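Local coordinates for protein acetone carboxylase alpha subunit (Xanthobacter autotrophicus Py2, PDB 5M45) that forms the alpha subunit of acetone carboxylase, a multi-subunit metal-containing enzyme, and belongs to the hydantoinase B/oxoprolinase family, at residues Y499-S507 / P578-E586; S556-L567 / L594-Q604. All coordinates share one frame; numbering follows the deposited sequence.

Overall arrangement
Both contacts reach one antiparallel sheet of five strands, whose outermost strands are 497-504 and 598-602. Contact 1 lays the loop 578-586 along strand 497-504. Contact 2 pairs strand 559-563 with strand 598-602 at the other side of the sheet. Contact 1 is mostly buried and uses few direct bonds, one between backbones and two through an amide, plus a water. Contact 2 is partly buried, with a regular set of backbone bonds, a salt bridge and apolar packing. The two meet at Asp582, whose OD2 forms a salt bridge with Arg601 and probably a hydrogen bond with Tyr558. The centres of contact 1 and contact 2 lie about 14 Å apart.

Contact 1 of 2, residues Y499-S507 / P578-E586; sequences YLGRQIKAS and PLGGDTDPE
Leu500 and Gly501 approach the loop at Leu579 and Gly580, and the Gly501 and Gly580 CA atoms come within 3.7 Å. Gly580 N donates to Leu500 O at 2.9 Å, a fairly straight bond (163°). Gly501 CA sits 3.5 Å from Gly580 O in a CA-H...O contact, and Gly501 has no side chain to fend off that oxygen. Gln503 does most of the side-chain work. With CG anti to the backbone N (chi1 -171°) and the chain extended, its amide reaches the loop. Gln503 OE1 accepts a weak bond from Gly581 N, while Gln503 NE2 donates to Thr583 OG1 at 3.1 Å. Thr583 OG1 lies in the amide plane, and the two side chains cross at about a right angle. Together the two bonds orient the amide. Lys505 bends at chi2 and brings NZ to 3.0 Å from Asp582 O. A water accepts from Lys505 NZ and lies within hydrogen-bonding distance of Ala506 O and Thr583 O. Glu521 forms a salt bridge with the same NZ. Strand 497-504 pairs with strand 520-526, with a classic beta bulge at Leu500 and Gly501 facing Leu523. Leu500 and Pro578 also pack on Leu617 of strand 617-621.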
loop_
_atom_site.group_PDB
_atom_site.type_symbol
_atom_site.label_atom_id
_atom_site.label_comp_id
_atom_site.label_asym_id
_atom_site.label_seq_id
_atom_site.Cartn_x
_atom_site.Cartn_y
_atom_site.Cartn_z
ATOM N N TYR A 499 -2.124 31.929 11.322
ATOM C CA TYR A 499 -0.889 32.579 11.735
ATOM C C TYR A 499 -1.072 33.594 12.864
ATOM O O TYR A 499 -1.874 34.517 12.758
ATOM C CB TYR A 499 -0.226 33.275 10.547
ATOM C CG TYR A 499 0.451 32.355 9.554
ATOM C CD1 TYR A 499 -0.265 31.767 8.523
ATOM C CD2 TYR A 499 1.813 32.097 9.644
ATOM C CE1 TYR A 499 0.344 30.914 7.617
ATOM C CE2 TYR A 499 2.436 31.242 8.775
ATOM C CZ TYR A 499 1.695 30.647 7.738
ATOM O OH TYR A 499 2.302 29.817 6.827
ATOM N N LEU A 500 -0.340 33.396 13.947
ATOM C CA LEU A 500 -0.139 34.422 14.986
ATOM C C LEU A 500 1.268 35.074 14.967
ATOM O O LEU A 500 1.542 35.970 15.754
ATOM C CB LEU A 500 -0.383 33.802 16.359
ATOM C CG LEU A 500 -1.767 33.209 16.674
ATOM C CD1 LEU A 500 -1.835 32.757 18.145
ATOM C CD2 LEU A 500 -2.893 34.179 16.398
ATOM N N GLY A 501 2.176 34.563 14.134
ATOM C CA GLY A 501 3.479 35.182 13.946
ATOM C C GLY A 501 4.216 34.674 12.706
ATOM O O GLY A 501 4.052 33.516 12.286
ATOM N N ARG A 502 5.017 35.559 12.110
ATOM C CA ARG A 502 6.071 35.183 11.156
ATOM C C ARG A 502 7.224 36.144 11.363
ATOM O O ARG A 502 7.047 37.346 11.186
ATOM C CB ARG A 502 5.518 35.262 9.719
ATOM C CG ARG A 502 5.746 34.041 8.869
ATOM C CD ARG A 502 5.343 34.265 7.413
ATOM N NE ARG A 502 5.229 33.001 6.688
ATOM C CZ ARG A 502 5.007 32.861 5.395
ATOM N NH1 ARG A 502 4.976 31.629 4.884
ATOM N NH2 ARG A 502 4.831 33.928 4.611
ATOM N N GLN A 503 8.386 35.629 11.792
ATOM C CA GLN A 503 9.508 36.459 12.288
ATOM C C GLN A 503 10.850 35.842 11.866
ATOM O O GLN A 503 11.009 34.618 11.871
ATOM C CB GLN A 503 9.431 36.528 13.822
ATOM C CG GLN A 503 10.369 37.495 14.509
ATOM C CD GLN A 503 10.212 37.562 16.032
ATOM O OE1 GLN A 503 9.213 38.046 16.519
ATOM N NE2 GLN A 503 11.200 37.077 16.780
ATOM N N ILE A 504 11.832 36.697 11.575
ATOM C CA ILE A 504 13.209 36.257 11.364
ATOM C C ILE A 504 13.738 35.620 12.678
ATOM O O ILE A 504 13.445 36.111 13.780
ATOM C CB ILE A 504 14.104 37.450 10.941
ATOM C CG1 ILE A 504 13.686 37.974 9.564
ATOM C CG2 ILE A 504 15.583 37.048 10.959
ATOM C CD1 ILE A 504 14.368 39.268 9.167
ATOM N N LYS A 505 14.475 34.503 12.565
ATOM C CA LYS A 505 14.860 33.675 13.761
ATOM C C LYS A 505 16.215 34.141 14.326
ATOM O O LYS A 505 17.267 33.792 13.789
ATOM C CB LYS A 505 14.890 32.163 13.421
ATOM C CG LYS A 505 15.106 31.239 14.629
ATOM C CD LYS A 505 13.931 31.267 15.597
ATOM C CE LYS A 505 14.122 30.305 16.740
ATOM N NZ LYS A 505 13.365 30.778 17.927
ATOM N N ALA A 506 16.168 34.932 15.392
ATOM C CA ALA A 506 17.372 35.508 15.990
ATOM C C ALA A 506 18.341 34.436 16.488
ATOM O O ALA A 506 17.943 33.442 17.075
ATOM C CB ALA A 506 16.993 36.451 17.127
ATOM N N SER A 507 19.618 34.657 16.192
ATOM C CA SER A 507 20.749 33.811 16.622
ATOM C C SER A 507 20.721 32.403 16.046
ATOM O O SER A 507 21.405 31.503 16.584
ATOM C CB SER A 507 20.960 33.862 18.159
ATOM O OG SER A 507 21.494 35.124 18.582
ATOM N N PRO A 578 0.081 35.239 23.057
ATOM C CA PRO A 578 1.331 34.984 22.316
ATOM C C PRO A 578 1.210 35.394 20.843
ATOM O O PRO A 578 0.279 34.959 20.166
ATOM C CB PRO A 578 1.532 33.475 22.420
ATOM C CG PRO A 578 0.662 33.051 23.547
ATOM C CD PRO A 578 -0.461 34.018 23.649
ATOM N N LEU A 579 2.135 36.253 20.385
ATOM C CA LEU A 579 2.228 36.652 18.981
ATOM C C LEU A 579 3.698 36.738 18.565
ATOM O O LEU A 579 4.609 36.834 19.430
ATOM C CB LEU A 579 1.549 37.999 18.745
ATOM C CG LEU A 579 0.070 38.176 19.158
ATOM C CD1 LEU A 579 -0.255 39.683 19.270
ATOM C CD2 LEU A 579 -0.848 37.425 18.179
ATOM N N GLY A 580 3.958 36.667 17.256
ATOM C CA GLY A 580 5.341 36.761 16.748
ATOM C C GLY A 580 6.145 35.465 16.829
ATOM O O GLY A 580 5.593 34.380 16.643
ATOM N N GLY A 581 7.447 35.599 17.106
ATOM C CA GLY A 581 8.361 34.474 17.262
ATOM C C GLY A 581 8.822 34.279 18.705
ATOM O O GLY A 581 8.620 35.123 19.560
ATOM N N ASP A 582 9.435 33.130 18.944
ATOM C CA ASP A 582 10.001 32.724 20.227
ATOM C C ASP A 582 11.441 33.285 20.263
ATOM O O ASP A 582 12.449 32.573 20.122
ATOM C CB ASP A 582 9.930 31.191 20.322
ATOM C CG ASP A 582 10.241 30.641 21.697
ATOM O OD1 ASP A 582 9.811 31.249 22.739
ATOM O OD2 ASP A 582 10.911 29.545 21.752
ATOM N N THR A 583 11.511 34.588 20.489
ATOM C CA THR A 583 12.720 35.362 20.250
ATOM C C THR A 583 13.991 34.820 20.949
ATOM O O THR A 583 15.048 34.671 20.303
ATOM C CB THR A 583 12.454 36.847 20.622
ATOM O OG1 THR A 583 11.342 37.352 19.841
ATOM C CG2 THR A 583 13.704 37.729 20.390
ATOM N N ASP A 584 13.865 34.515 22.241
ATOM C CA ASP A 584 14.950 33.942 23.033
ATOM C C ASP A 584 14.388 32.733 23.773
ATOM O O ASP A 584 13.740 32.903 24.810
ATOM C CB ASP A 584 15.499 34.967 24.036
ATOM C CG ASP A 584 16.734 34.452 24.819
ATOM O OD1 ASP A 584 17.084 33.244 24.736
ATOM O OD2 ASP A 584 17.369 35.276 25.516
ATOM N N PRO A 585 14.614 31.503 23.247
ATOM C CA PRO A 585 13.954 30.345 23.876
ATOM C C PRO A 585 14.461 30.008 25.277
ATOM O O PRO A 585 13.801 29.257 25.989
ATOM C CB PRO A 585 14.233 29.197 22.905
ATOM C CG PRO A 585 15.326 29.670 22.032
ATOM C CD PRO A 585 15.248 31.155 21.968
ATOM N N GLU A 586 15.616 30.558 25.658
ATOM C CA GLU A 586 16.124 30.466 27.028
ATOM C C GLU A 586 15.377 31.395 27.980
ATOM O O GLU A 586 15.346 31.152 29.180
ATOM C CB GLU A 586 17.630 30.800 27.032
ATOM C CG GLU A 586 18.364 30.597 28.344
ATOM C CD GLU A 586 19.898 30.606 28.180
ATOM O OE1 GLU A 586 20.477 30.394 27.073
ATOM O OE2 GLU A 586 20.533 30.802 29.260
HETATM O O HOH W 1 15.468 32.907 18.280
#

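Contact 2 of 2, residues S556-L567 / L594-Q604; sequences SGYRFAAHKTNL and LPDAQIKRDKQ
Strands 559-563 and 598-602 form an antiparallel pair at one side of a five-stranded sheet, and 598-602 is one of its two outermost strands within this chain. Their short axes run 4.7 Å apart. Arg559 with Asp602, Ala561 with Lys600 and His563 with Gln598 are hydrogen-bonded pairs. Phe560 with Arg601 and Ala562 with Ile599 are non-hydrogen-bonded pairs. On the sheet face that carries Arg559, Ala561 and His563, the Arg559 guanidinium grips Asp602 side-on. In this salt bridge Arg559 NE donates to Asp602 OD1 at 3.0 Å, and Arg559 NH2 meets the syn lone pair of Asp602 OD2 at 2.9 Å. A bend at chi3 (67°) turns the guanidinium to the carboxylate. Gln604 N donates to Asp602 OD1 from the opposite face of the carboxylate plane, closing an Asx turn. Lys600 CD lies over one guanidinium face, 3.6 Å from Arg559 NH1. Asp302 forms salt bridges with both Arg559 and Lys600, and Glu610 with Lys600 as well, which probably offsets the like charges. On the sheet face of Phe560 and Ala562, Phe560 CD1 lies over the Arg601 guanidinium, 3.5 Å from Arg601 NH1. Arg601 NH2 forms a salt bridge with Asp582 of the loop 578-586. Phe560 CE1 touches Ile599 CG2 at 3.7 Å. Strand 559-563 pairs on its other side with strand 617-621. Leu567, at the start of helix 567-573, and Leu594 both pack on Leu617 of that strand.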
loop_
_atom_site.group_PDB
_atom_site.type_symbol
_atom_site.label_atom_id
_atom_site.label_comp_id
_atom_site.label_asym_id
_atom_site.label_seq_id
_atom_site.Cartn_x
_atom_site.Cartn_y
_atom_site.Cartn_z
ATOM N N SER A 556 20.844 24.396 16.325
ATOM C CA SER A 556 20.127 23.131 16.172
ATOM C C SER A 556 18.635 23.325 16.536
ATOM O O SER A 556 18.201 24.450 16.786
ATOM C CB SER A 556 20.815 22.037 17.012
ATOM O OG SER A 556 20.738 22.288 18.418
ATOM N N GLY A 557 17.853 22.242 16.552
ATOM C CA GLY A 557 16.389 22.343 16.624
ATOM C C GLY A 557 15.822 22.113 18.008
ATOM O O GLY A 557 16.486 21.536 18.882
ATOM N N TYR A 558 14.587 22.577 18.201
ATOM C CA TYR A 558 13.802 22.312 19.388
ATOM C C TYR A 558 12.302 22.387 19.055
ATOM O O TYR A 558 11.915 22.846 17.988
ATOM C CB TYR A 558 14.176 23.259 20.545
ATOM C CG TYR A 558 13.717 24.710 20.353
ATOM C CD1 TYR A 558 14.474 25.617 19.626
ATOM C CD2 TYR A 558 12.510 25.160 20.889
ATOM C CE1 TYR A 558 14.052 26.938 19.441
ATOM C CE2 TYR A 558 12.072 26.493 20.701
ATOM C CZ TYR A 558 12.836 27.375 19.979
ATOM O OH TYR A 558 12.398 28.697 19.784
ATOM N N ARG A 559 11.498 21.885 19.990
ATOM C CA ARG A 559 10.037 21.824 19.920
ATOM C C ARG A 559 9.391 22.810 20.894
ATOM O O ARG A 559 9.822 22.901 22.056
ATOM C CB ARG A 559 9.581 20.385 20.320
ATOM C CG ARG A 559 8.113 20.215 20.592
ATOM C CD ARG A 559 7.661 18.761 20.735
ATOM N NE ARG A 559 8.173 18.040 21.918
ATOM C CZ ARG A 559 7.607 16.929 22.416
ATOM N NH1 ARG A 559 6.482 16.420 21.900
ATOM N NH2 ARG A 559 8.151 16.318 23.450
ATOM N N PHE A 560 8.373 23.528 20.423
ATOM C CA PHE A 560 7.373 24.206 21.263
ATOM C C PHE A 560 5.961 23.905 20.780
ATOM O O PHE A 560 5.629 24.186 19.632
ATOM C CB PHE A 560 7.536 25.745 21.279
ATOM C CG PHE A 560 6.481 26.456 22.100
ATOM C CD1 PHE A 560 6.659 26.662 23.458
ATOM C CD2 PHE A 560 5.302 26.950 21.498
ATOM C CE1 PHE A 560 5.665 27.307 24.224
ATOM C CE2 PHE A 560 4.332 27.609 22.246
ATOM C CZ PHE A 560 4.511 27.773 23.615
ATOM N N ALA A 561 5.145 23.356 21.683
ATOM C CA ALA A 561 3.720 23.153 21.484
ATOM C C ALA A 561 2.970 23.385 22.778
ATOM O O ALA A 561 3.525 23.167 23.871
ATOM C CB ALA A 561 3.445 21.742 20.981
ATOM N N ALA A 562 1.711 23.817 22.675
ATOM C CA ALA A 562 0.876 24.086 23.862
ATOM C C ALA A 562 -0.568 23.586 23.686
ATOM O O ALA A 562 -1.216 23.903 22.715
ATOM C CB ALA A 562 0.905 25.584 24.209
ATOM N N HIS A 563 -1.032 22.786 24.651
ATOM C CA HIS A 563 -2.394 22.226 24.692
ATOM C C HIS A 563 -3.206 22.841 25.830
ATOM O O HIS A 563 -2.634 23.353 26.790
ATOM C CB HIS A 563 -2.353 20.709 24.874
ATOM C CG HIS A 563 -1.624 19.991 23.782
ATOM N ND1 HIS A 563 -2.097 19.939 22.493
ATOM C CD2 HIS A 563 -0.460 19.296 23.781
ATOM C CE1 HIS A 563 -1.259 19.260 21.734
ATOM N NE2 HIS A 563 -0.269 18.823 22.498
ATOM N N LYS A 564 -4.534 22.782 25.722
ATOM C CA LYS A 564 -5.456 23.325 26.728
ATOM C C LYS A 564 -5.064 24.735 27.154
ATOM O O LYS A 564 -4.938 25.033 28.343
ATOM C CB LYS A 564 -5.486 22.418 27.951
ATOM C CG LYS A 564 -5.858 20.978 27.663
ATOM C CD LYS A 564 -5.303 20.088 28.783
ATOM C CE LYS A 564 -6.159 18.850 29.055
ATOM N NZ LYS A 564 -6.811 18.250 27.846
ATOM N N THR A 565 -4.863 25.578 26.144
ATOM C CA THR A 565 -4.296 26.923 26.321
ATOM C C THR A 565 -5.217 27.921 27.022
ATOM O O THR A 565 -4.726 28.923 27.573
ATOM C CB THR A 565 -3.938 27.541 24.947
ATOM O OG1 THR A 565 -5.122 27.652 24.154
ATOM C CG2 THR A 565 -2.893 26.683 24.220
ATOM N N ASN A 566 -6.531 27.676 26.950
ATOM C CA ASN A 566 -7.564 28.633 27.388
ATOM C C ASN A 566 -7.578 29.921 26.534
ATOM O O ASN A 566 -8.094 30.957 26.974
ATOM C CB ASN A 566 -7.409 28.948 28.886
ATOM C CG ASN A 566 -8.683 29.536 29.512
ATOM O OD1 ASN A 566 -9.800 29.159 29.180
ATOM N ND2 ASN A 566 -8.492 30.490 30.429
ATOM N N LEU A 567 -7.048 29.868 25.309
ATOM C CA LEU A 567 -6.936 31.092 24.492
ATOM C C LEU A 567 -8.287 31.693 24.093
ATOM O O LEU A 567 -8.367 32.886 23.911
ATOM C CB LEU A 567 -6.034 30.899 23.261
ATOM C CG LEU A 567 -4.536 31.126 23.556
ATOM C CD1 LEU A 567 -3.669 30.542 22.428
ATOM C CD2 LEU A 567 -4.242 32.624 23.772
ATOM N N LEU A 594 0.260 31.751 29.496
ATOM C CA LEU A 594 -0.600 30.587 29.395
ATOM C C LEU A 594 -0.504 29.751 30.678
ATOM O O LEU A 594 -0.072 28.601 30.637
ATOM C CB LEU A 594 -0.175 29.738 28.190
ATOM C CG LEU A 594 -0.122 30.429 26.819
ATOM C CD1 LEU A 594 0.438 29.483 25.760
ATOM C CD2 LEU A 594 -1.491 30.937 26.381
ATOM N N PRO A 595 -0.940 30.332 31.826
ATOM C CA PRO A 595 -0.799 29.642 33.117
ATOM C C PRO A 595 -1.540 28.298 33.212
ATOM O O PRO A 595 -1.165 27.482 34.029
ATOM C CB PRO A 595 -1.360 30.664 34.132
ATOM C CG PRO A 595 -2.326 31.502 33.329
ATOM C CD PRO A 595 -1.679 31.599 31.968
ATOM N N ASP A 596 -2.591 28.068 32.414
ATOM C CA ASP A 596 -3.338 26.788 32.481
ATOM C C ASP A 596 -2.889 25.736 31.444
ATOM O O ASP A 596 -3.393 24.627 31.447
ATOM C CB ASP A 596 -4.841 27.029 32.347
ATOM C CG ASP A 596 -5.392 27.952 33.462
ATOM O OD1 ASP A 596 -5.056 27.748 34.638
ATOM O OD2 ASP A 596 -6.156 28.904 33.175
ATOM N N ALA A 597 -1.965 26.078 30.548
ATOM C CA ALA A 597 -1.628 25.189 29.443
ATOM C C ALA A 597 -0.704 24.021 29.824
ATOM O O ALA A 597 0.082 24.122 30.758
ATOM C CB ALA A 597 -0.985 25.994 28.317
ATOM N N GLN A 598 -0.814 22.930 29.079
ATOM C CA GLN A 598 0.193 21.860 29.059
ATOM C C GLN A 598 1.198 22.239 27.961
ATOM O O GLN A 598 0.858 22.166 26.780
ATOM C CB GLN A 598 -0.454 20.501 28.751
ATOM C CG GLN A 598 0.529 19.339 28.868
ATOM C CD GLN A 598 0.429 18.150 27.825
ATOM O OE1 GLN A 598 -0.443 18.053 26.926
ATOM N NE2 GLN A 598 1.356 17.207 28.008
ATOM N N ILE A 599 2.412 22.658 28.346
ATOM C CA ILE A 599 3.421 23.108 27.399
ATOM C C ILE A 599 4.495 22.044 27.226
ATOM O O ILE A 599 5.017 21.533 28.207
ATOM C CB ILE A 599 4.084 24.424 27.856
ATOM C CG1 ILE A 599 3.032 25.536 27.923
ATOM C CG2 ILE A 599 5.255 24.814 26.932
ATOM C CD1 ILE A 599 3.520 26.846 28.456
ATOM N N LYS A 600 4.838 21.733 25.982
ATOM C CA LYS A 600 6.006 20.917 25.672
ATOM C C LYS A 600 7.081 21.816 25.024
ATOM O O LYS A 600 6.878 22.329 23.914
ATOM C CB LYS A 600 5.611 19.754 24.756
ATOM C CG LYS A 600 4.691 18.756 25.481
ATOM C CD LYS A 600 4.512 17.462 24.686
ATOM C CE LYS A 600 3.570 16.495 25.394
ATOM N NZ LYS A 600 3.547 15.159 24.676
ATOM N N ARG A 601 8.168 22.058 25.749
ATOM C CA ARG A 601 9.278 22.893 25.295
ATOM C C ARG A 601 10.570 22.125 25.594
ATOM O O ARG A 601 10.981 22.045 26.771
ATOM C CB ARG A 601 9.265 24.257 26.026
ATOM C CG ARG A 601 10.490 25.136 25.792
ATOM C CD ARG A 601 10.480 26.450 26.566
ATOM N NE ARG A 601 9.543 27.459 26.040
ATOM C CZ ARG A 601 9.737 28.230 24.977
ATOM N NH1 ARG A 601 8.814 29.108 24.641
ATOM N NH2 ARG A 601 10.824 28.122 24.217
ATOM N N ASP A 602 11.176 21.528 24.570
ATOM C CA ASP A 602 12.292 20.593 24.796
ATOM C C ASP A 602 13.078 20.337 23.519
ATOM O O ASP A 602 12.743 20.913 22.471
ATOM C CB ASP A 602 11.782 19.278 25.440
ATOM C CG ASP A 602 10.805 18.511 24.566
ATOM O OD1 ASP A 602 10.774 18.658 23.334
ATOM O OD2 ASP A 602 10.031 17.695 25.117
ATOM N N LYS A 603 14.101 19.463 23.599
ATOM C CA LYS A 603 14.926 19.106 22.432
ATOM C C LYS A 603 14.359 18.024 21.487
ATOM O O LYS A 603 15.026 17.644 20.523
ATOM C CB LYS A 603 16.329 18.671 22.870
ATOM C CG LYS A 603 17.208 19.780 23.487
ATOM C CD LYS A 603 17.616 20.842 22.492
ATOM C CE LYS A 603 18.478 20.325 21.310
ATOM N NZ LYS A 603 18.918 21.433 20.414
ATOM N N GLN A 604 13.145 17.549 21.717
ATOM C CA GLN A 604 12.622 16.424 20.959
ATOM C C GLN A 604 12.020 16.899 19.615
ATOM O O GLN A 604 10.825 17.162 19.493
ATOM C CB GLN A 604 11.610 15.642 21.832
ATOM C CG GLN A 604 11.189 14.292 21.275
ATOM C CD GLN A 604 12.354 13.360 21.060
ATOM O OE1 GLN A 604 13.314 13.386 21.812
ATOM N NE2 GLN A 604 12.275 12.516 20.036
HETATM O O HOH W 2 -3.631 29.528 30.044
HETATM O O HOH W 3 -5.723 30.905 31.598
#